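Local coordinates for nickel ABC transporter (Nickel-binding protein) (Bacillus halodurans, PDB 3T66) that probably captures a solute, possibly nickel or a peptide, outside the cell and delivers it to an ABC transporter for uptake, at residues A[96-99]-A[100-104]; A[166-169]-A[170-174]; A[395-398]-A[399-403]. All blocks are in the same frame, centred on the assembly; numbering follows the deposited sequence.

Interaction 1: A[96-99]-A[100-104]; sequences LERA and LDESV
Arg98 and Glu102 reach each other one helical turn apart, in the last turn of helix 89-100 and the residues leading to helix 104-110. Their charged ends form a long salt bridge, NE of Arg98 standing 3.9 Å from OE1 of Glu102. The approach is slanted rather than side by side: the guanidinium and carboxylate planes are turned 35° apart, and CG of Glu102 lies over one face of the guanidinium, 4.1 Å from Arg98 NE. The arginine chain leaves with CG opposite the backbone N (chi1 -171°); although CB of Arg98 points away from residues 100-104, the bend at chi2 (-84°) brings the guanidinium back toward Glu102. Under this pair runs an alpha-helical backbone, with Leu100 N bonded to Leu96 O (2.9 Å) and Asp101 N to Glu97 O (3.0 Å). A longer bond joins Ser103 N to Ala99 O, 3.3 Å, with the donor tilted from the carbonyl plane. Ser103 is the N-cap of the next helix, its OG accepting a weak hydrogen bond from Ile106 N. Beside the first of these bonds CG of Leu100 packs 3.6 Å from Leu96 O. Farther out, the stronger partner of Arg98 is Asp27, which takes NH1 in a salt bridge, while Phe152 adds a cation-pi contact. Leu96 touches Val142, and Ala99 rests on His29.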
loop_
_atom_site.group_PDB
_atom_site.type_symbol
_atom_site.label_atom_id
_atom_site.label_comp_id
_atom_site.label_asym_id
_atom_site.label_seq_id
_atom_site.Cartn_x
_atom_site.Cartn_y
_atom_site.Cartn_z
ATOM N N LEU A 96 -17.493 -1.562 -16.318
ATOM C CA LEU A 96 -17.440 -2.458 -15.200
ATOM C C LEU A 96 -17.572 -3.870 -15.702
ATOM O O LEU A 96 -16.763 -4.731 -15.348
ATOM C CB LEU A 96 -18.513 -2.140 -14.169
ATOM C CG LEU A 96 -18.208 -0.882 -13.357
ATOM C CD1 LEU A 96 -19.348 -0.537 -12.381
ATOM C CD2 LEU A 96 -16.913 -1.050 -12.633
ATOM N N GLU A 97 -18.567 -4.107 -16.553
ATOM C CA GLU A 97 -18.802 -5.455 -17.107
ATOM C C GLU A 97 -17.688 -6.044 -17.916
ATOM O O GLU A 97 -17.293 -7.178 -17.693
ATOM C CB GLU A 97 -20.021 -5.435 -17.943
ATOM C CG GLU A 97 -21.131 -5.092 -17.073
ATOM C CD GLU A 97 -22.411 -5.617 -17.595
ATOM O OE1 GLU A 97 -22.459 -5.892 -18.826
ATOM O OE2 GLU A 97 -23.357 -5.745 -16.772
ATOM N N ARG A 98 -17.184 -5.267 -18.859
ATOM C CA ARG A 98 -16.081 -5.684 -19.651
ATOM C C ARG A 98 -14.994 -6.063 -18.683
ATOM O O ARG A 98 -14.182 -6.948 -18.967
ATOM C CB ARG A 98 -15.636 -4.555 -20.556
ATOM C CG ARG A 98 -14.618 -4.941 -21.590
ATOM C CD ARG A 98 -13.261 -4.909 -21.009
ATOM N NE ARG A 98 -12.233 -5.393 -21.924
ATOM C CZ ARG A 98 -10.965 -4.959 -21.952
ATOM N NH1 ARG A 98 -10.128 -5.486 -22.807
ATOM N NH2 ARG A 98 -10.522 -3.997 -21.143
ATOM N N ALA A 99 -14.975 -5.435 -17.516
ATOM C CA ALA A 99 -13.866 -5.698 -16.603
ATOM C C ALA A 99 -14.059 -6.985 -15.814
ATOM O O ALA A 99 -13.086 -7.679 -15.502
ATOM C CB ALA A 99 -13.634 -4.524 -15.665
ATOM N N LEU A 100 -15.309 -7.294 -15.465
ATOM C CA LEU A 100 -15.575 -8.532 -14.761
ATOM C C LEU A 100 -15.415 -9.743 -15.689
ATOM O O LEU A 100 -15.025 -10.819 -15.225
ATOM C CB LEU A 100 -16.943 -8.506 -14.100
ATOM C CG LEU A 100 -17.173 -7.407 -13.046
ATOM C CD1 LEU A 100 -18.621 -6.906 -13.029
ATOM C CD2 LEU A 100 -16.725 -7.844 -11.635
ATOM N N ASP A 101 -15.673 -9.592 -16.988
ATOM C CA ASP A 101 -15.616 -10.760 -17.863
ATOM C C ASP A 101 -14.255 -10.974 -18.398
ATOM O O ASP A 101 -14.053 -11.917 -19.135
ATOM C CB ASP A 101 -16.634 -10.707 -19.009
ATOM C CG ASP A 101 -18.083 -10.978 -18.507
ATOM O OD1 ASP A 101 -18.805 -9.981 -18.178
ATOM O OD2 ASP A 101 -18.475 -12.187 -18.389
ATOM N N GLU A 102 -13.321 -10.112 -18.013
ATOM C CA GLU A 102 -11.962 -10.146 -18.542
ATOM C C GLU A 102 -10.890 -10.492 -17.482
ATOM O O GLU A 102 -9.829 -11.023 -17.813
ATOM C CB GLU A 102 -11.634 -8.810 -19.229
ATOM C CG GLU A 102 -10.761 -8.913 -20.504
ATOM C CD GLU A 102 -11.479 -9.585 -21.707
ATOM O OE1 GLU A 102 -12.662 -9.254 -22.008
ATOM O OE2 GLU A 102 -10.841 -10.443 -22.361
ATOM N N SER A 103 -11.159 -10.211 -16.210
ATOM C CA SER A 103 -10.212 -10.554 -15.159
ATOM C C SER A 103 -10.861 -11.271 -14.001
ATOM O O SER A 103 -11.799 -10.784 -13.358
ATOM C CB SER A 103 -9.455 -9.315 -14.680
ATOM O OG SER A 103 -8.631 -9.584 -13.556
ATOM N N VAL A 104 -10.350 -12.448 -13.719
ATOM C CA VAL A 104 -10.968 -13.219 -12.667
ATOM C C VAL A 104 -10.764 -12.518 -11.334
ATOM O O VAL A 104 -11.694 -12.474 -10.519
ATOM C CB VAL A 104 -10.476 -14.689 -12.669
ATOM C CG1 VAL A 104 -10.402 -15.224 -11.292
ATOM C CG2 VAL A 104 -11.353 -15.572 -13.599
#

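Interaction 2: A[166-169]-A[170-174]; sequences SFTP and GSKLE
Strands 166-168 and 172-174 run antiparallel (176°) with axes 4.8 Å apart, Thr168 facing Lys172 as a hydrogen-bonded pair and Phe167 facing Leu173 as a non-hydrogen-bonded one. At the turn of this beta hairpin Ser171 and Lys172 both face Thr168, a classic beta bulge: Thr168 O accepts from Ser171 N at 2.8 Å and from Lys172 N at 3.2 Å. Bends at chi3 (-138°) and chi4 (34°) carry Lys172 NZ over to the first strand, where it donates to Ser166 OG at 2.9 Å and to Thr168 OG1 at 3.2 Å. Glu174 OE2 adds a long salt bridge to NZ, while its OE1 bonds to Thr192 of strand 190-195. On the other face, the Phe167 ring edge presents CD1 to Lys172 O; CD1 touches Leu173 CB (3.7 Å), and Pro169 CD lies 3.7 Å over one ring face, offset toward the rim. A methionine in place of Lys172 would probably leave the two hydroxyls without their shared donor and Glu174 OE2 without its distant counter-charge. With two hydroxyls and a more distant carboxylate round it, the ammonium is likely to stay protonated, tying alternate residues of the first strand to the second.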
loop_
_atom_site.group_PDB
_atom_site.type_symbol
_atom_site.label_atom_id
_atom_site.label_comp_id
_atom_site.label_asym_id
_atom_site.label_seq_id
_atom_site.Cartn_x
_atom_site.Cartn_y
_atom_site.Cartn_z
ATOM N N SER A 166 0.510 7.054 -28.992
ATOM C CA SER A 166 1.372 6.020 -29.582
ATOM C C SER A 166 1.803 5.067 -28.492
ATOM O O SER A 166 1.955 5.461 -27.342
ATOM C CB SER A 166 2.662 6.635 -30.181
ATOM O OG SER A 166 3.841 6.230 -29.468
ATOM N N PHE A 167 2.094 3.830 -28.881
ATOM C CA PHE A 167 2.558 2.840 -27.914
ATOM C C PHE A 167 3.556 1.810 -28.471
ATOM O O PHE A 167 3.372 1.222 -29.532
ATOM C CB PHE A 167 1.363 2.141 -27.266
ATOM C CG PHE A 167 1.743 1.152 -26.206
ATOM C CD1 PHE A 167 2.695 1.471 -25.256
ATOM C CD2 PHE A 167 1.126 -0.095 -26.155
ATOM C CE1 PHE A 167 3.040 0.569 -24.288
ATOM C CE2 PHE A 167 1.477 -1.013 -25.200
ATOM C CZ PHE A 167 2.438 -0.665 -24.257
ATOM N N THR A 168 4.618 1.626 -27.699
ATOM C CA THR A 168 5.696 0.723 -27.989
ATOM C C THR A 168 5.822 -0.196 -26.776
ATOM O O THR A 168 6.452 0.189 -25.781
ATOM C CB THR A 168 7.024 1.500 -28.149
ATOM O OG1 THR A 168 6.908 2.481 -29.189
ATOM C CG2 THR A 168 8.179 0.555 -28.468
ATOM N N PRO A 169 5.215 -1.403 -26.840
ATOM C CA PRO A 169 5.354 -2.413 -25.793
ATOM C C PRO A 169 6.771 -2.624 -25.279
ATOM O O PRO A 169 7.693 -2.808 -26.047
ATOM C CB PRO A 169 4.848 -3.678 -26.468
ATOM C CG PRO A 169 3.755 -3.187 -27.362
ATOM C CD PRO A 169 4.155 -1.773 -27.793
ATOM N N GLY A 170 6.936 -2.584 -23.977
ATOM C CA GLY A 170 8.202 -2.903 -23.431
ATOM C C GLY A 170 9.042 -1.676 -23.443
ATOM O O GLY A 170 10.144 -1.694 -22.868
ATOM N N SER A 171 8.533 -0.588 -24.028
ATOM C CA SER A 171 9.337 0.627 -24.035
ATOM C C SER A 171 8.784 1.962 -23.469
ATOM O O SER A 171 9.206 2.408 -22.408
ATOM C CB SER A 171 9.971 0.818 -25.410
ATOM O OG SER A 171 10.976 1.820 -25.344
ATOM N N LYS A 172 7.892 2.622 -24.199
ATOM C CA LYS A 172 7.351 3.942 -23.840
ATOM C C LYS A 172 5.895 3.983 -24.281
ATOM O O LYS A 172 5.395 3.057 -24.968
ATOM C CB LYS A 172 8.093 5.083 -24.550
ATOM C CG LYS A 172 8.316 4.846 -26.039
ATOM C CD LYS A 172 8.747 6.068 -26.902
ATOM C CE LYS A 172 7.945 6.052 -28.319
ATOM N NZ LYS A 172 6.422 5.497 -28.360
ATOM N N LEU A 173 5.210 5.043 -23.868
ATOM C CA LEU A 173 3.960 5.402 -24.493
ATOM C C LEU A 173 3.958 6.910 -24.622
ATOM O O LEU A 173 4.693 7.598 -23.926
ATOM C CB LEU A 173 2.751 4.855 -23.730
ATOM C CG LEU A 173 2.471 5.302 -22.301
ATOM C CD1 LEU A 173 1.467 6.388 -22.360
ATOM C CD2 LEU A 173 1.886 4.180 -21.520
ATOM N N GLU A 174 3.142 7.421 -25.522
ATOM C CA GLU A 174 3.147 8.845 -25.829
ATOM C C GLU A 174 1.754 9.435 -25.583
ATOM O O GLU A 174 0.704 8.828 -25.907
ATOM C CB GLU A 174 3.586 9.093 -27.291
ATOM C CG GLU A 174 4.992 8.609 -27.645
ATOM C CD GLU A 174 6.084 9.406 -26.963
ATOM O OE1 GLU A 174 5.730 10.407 -26.266
ATOM O OE2 GLU A 174 7.295 9.048 -27.149
#

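Interaction 3: A[395-398]-A[399-403]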
loop_
_atom_site.group_PDB
_atom_site.type_symbol
_atom_site.label_atom_id
_atom_site.label_comp_id
_atom_site.label_asym_id
_atom_site.label_seq_id
_atom_site.Cartn_x
_atom_site.Cartn_y
_atom_site.Cartn_z
ATOM N N GLY A 395 -10.049 -3.099 6.766
ATOM C CA GLY A 395 -10.886 -4.280 7.082
ATOM C C GLY A 395 -10.372 -5.652 6.650
ATOM O O GLY A 395 -10.467 -6.613 7.411
ATOM N N TYR A 396 -9.832 -5.746 5.428
ATOM C CA TYR A 396 -9.236 -6.976 4.968
ATOM C C TYR A 396 -8.029 -7.295 5.817
ATOM O O TYR A 396 -7.895 -8.412 6.295
ATOM C CB TYR A 396 -8.854 -6.988 3.483
ATOM C CG TYR A 396 -8.142 -8.295 3.136
ATOM C CD1 TYR A 396 -8.864 -9.446 2.724
ATOM C CD2 TYR A 396 -6.739 -8.411 3.311
ATOM C CE1 TYR A 396 -8.211 -10.647 2.458
ATOM C CE2 TYR A 396 -6.072 -9.602 3.061
ATOM C CZ TYR A 396 -6.806 -10.709 2.631
ATOM O OH TYR A 396 -6.092 -11.862 2.399
ATOM N N TYR A 397 -7.141 -6.341 6.015
ATOM C CA TYR A 397 -5.917 -6.667 6.748
ATOM C C TYR A 397 -6.218 -7.225 8.134
ATOM O O TYR A 397 -5.649 -8.246 8.581
ATOM C CB TYR A 397 -5.080 -5.419 6.901
ATOM C CG TYR A 397 -4.052 -5.533 7.956
ATOM C CD1 TYR A 397 -2.949 -6.364 7.783
ATOM C CD2 TYR A 397 -4.164 -4.796 9.145
ATOM C CE1 TYR A 397 -1.941 -6.458 8.749
ATOM C CE2 TYR A 397 -3.176 -4.885 10.155
ATOM C CZ TYR A 397 -2.044 -5.715 9.944
ATOM O OH TYR A 397 -1.042 -5.813 10.911
ATOM N N LEU A 398 -7.108 -6.525 8.820
ATOM C CA LEU A 398 -7.295 -6.775 10.215
ATOM C C LEU A 398 -7.933 -8.099 10.315
ATOM O O LEU A 398 -7.452 -8.970 11.026
ATOM C CB LEU A 398 -8.193 -5.740 10.846
ATOM C CG LEU A 398 -7.495 -4.437 11.147
ATOM C CD1 LEU A 398 -8.539 -3.410 11.506
ATOM C CD2 LEU A 398 -6.499 -4.607 12.239
ATOM N N ASN A 399 -9.016 -8.273 9.587
ATOM C CA ASN A 399 -9.654 -9.545 9.618
ATOM C C ASN A 399 -8.665 -10.674 9.282
ATOM O O ASN A 399 -8.568 -11.677 10.019
ATOM C CB ASN A 399 -10.848 -9.577 8.697
ATOM C CG ASN A 399 -11.772 -10.701 9.037
ATOM O OD1 ASN A 399 -12.664 -10.564 9.890
ATOM N ND2 ASN A 399 -11.554 -11.844 8.401
ATOM N N ALA A 400 -7.898 -10.490 8.213
ATOM C CA ALA A 400 -7.000 -11.525 7.770
ATOM C C ALA A 400 -5.965 -11.868 8.839
ATOM O O ALA A 400 -5.604 -13.039 9.020
ATOM C CB ALA A 400 -6.333 -11.131 6.500
ATOM N N THR A 401 -5.497 -10.886 9.581
ATOM C CA THR A 401 -4.339 -11.153 10.438
ATOM C C THR A 401 -4.671 -11.431 11.921
ATOM O O THR A 401 -3.841 -11.973 12.694
ATOM C CB THR A 401 -3.340 -10.005 10.274
ATOM O OG1 THR A 401 -3.169 -9.756 8.863
ATOM C CG2 THR A 401 -2.025 -10.342 10.886
ATOM N N TYR A 402 -5.897 -11.086 12.314
ATOM C CA TYR A 402 -6.247 -11.044 13.716
ATOM C C TYR A 402 -7.464 -11.855 14.069
ATOM O O TYR A 402 -7.559 -12.358 15.170
ATOM C CB TYR A 402 -6.454 -9.598 14.123
ATOM C CG TYR A 402 -5.187 -8.812 14.038
ATOM C CD1 TYR A 402 -4.155 -9.037 14.962
ATOM C CD2 TYR A 402 -5.001 -7.862 13.036
ATOM C CE1 TYR A 402 -2.971 -8.329 14.905
ATOM C CE2 TYR A 402 -3.823 -7.142 12.956
ATOM C CZ TYR A 402 -2.803 -7.380 13.903
ATOM O OH TYR A 402 -1.615 -6.683 13.857
ATOM N N HIS A 403 -8.415 -11.979 13.154
ATOM C CA HIS A 403 -9.596 -12.745 13.490
ATOM C C HIS A 403 -9.259 -14.235 13.534
ATOM O O HIS A 403 -8.514 -14.707 12.691
ATOM C CB HIS A 403 -10.716 -12.471 12.522
ATOM C CG HIS A 403 -11.978 -13.164 12.886
ATOM N ND1 HIS A 403 -12.119 -14.535 12.806
ATOM C CD2 HIS A 403 -13.151 -12.691 13.359
ATOM C CE1 HIS A 403 -13.329 -14.876 13.209
ATOM N NE2 HIS A 403 -13.980 -13.774 13.537
#
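The carbonyl oxygen of Tyr397 is gripped twice by Thr401, whose N lies 2.8 Å from Tyr397 O and whose OG1 lies 2.9 Å from it. The two donors come from opposite faces of the carbonyl plane. Thr401 can do this because its OG1 is turned beside its own backbone N (chi1 -48°), where the hydroxyl folds back over the preceding turn and is satisfied within the helix. OG1 also sits obliquely by the Tyr397 ring, 3.5 Å from CE1. Next along, Tyr402 N bonds to Leu398 O at 2.9 Å, and Leu398 O also lies near the edge of the Tyr402 ring. These are the i to i+4 links of the short helix 395-402, joined by Asn399 N to Gly395 O and Ala400 N to Tyr396 O. Five residues apart, Tyr397 and Tyr402 form an offset edge-to-face pair: the edge of Tyr402 is directed at the face of Tyr397, with centroids 5.7 Å apart and planes at 85°. Their phenol ends also meet, Tyr402 OH donating to Tyr397 OH at 3.1 Å, which would hold the two ends together and limit the swing of the side chains. CD2 of Leu398 closes on CD2 of Tyr402 at 3.7 Å. Elsewhere on the helix Ala400 CB makes a CH-pi contact over one face of the Tyr396 ring, 4.1 Å from its centroid and 25° off the normal. The aromatic pair is packed against Phe453 of strand 451-464, and Leu398 and Tyr402 both touch Ile445 of helix 431-447. Asn399 OD1 takes a hydrogen bond from Asn426 ND2 of helix 416-426, and His403 ND1 bonds to Thr405 N.

Overall arrangement
Along the chain the three contacts follow in order, none touching another. Centres of interactions 1 and 2 are about 24 Å apart, those of 1 and 3 about 27 Å; interactions 2 and 3, about 39 Å between centres, lie on opposite sides of the chain centre. Interaction 1 spans the last turn of helix 89-100 and the residues before helix 104-110, interaction 2 the hairpin 162-177, and interaction 3 helix 395-402, packed on helices 416-426 and 431-447. The segment after strand 14-19 links the first two: Thr23, Asn24 and Leu26 touch the hairpin, Asp27 and His29 the helix. Each contact fixes its own helix or hairpin in a separate part of a family 5 solute-binding protein, away from the calcium site.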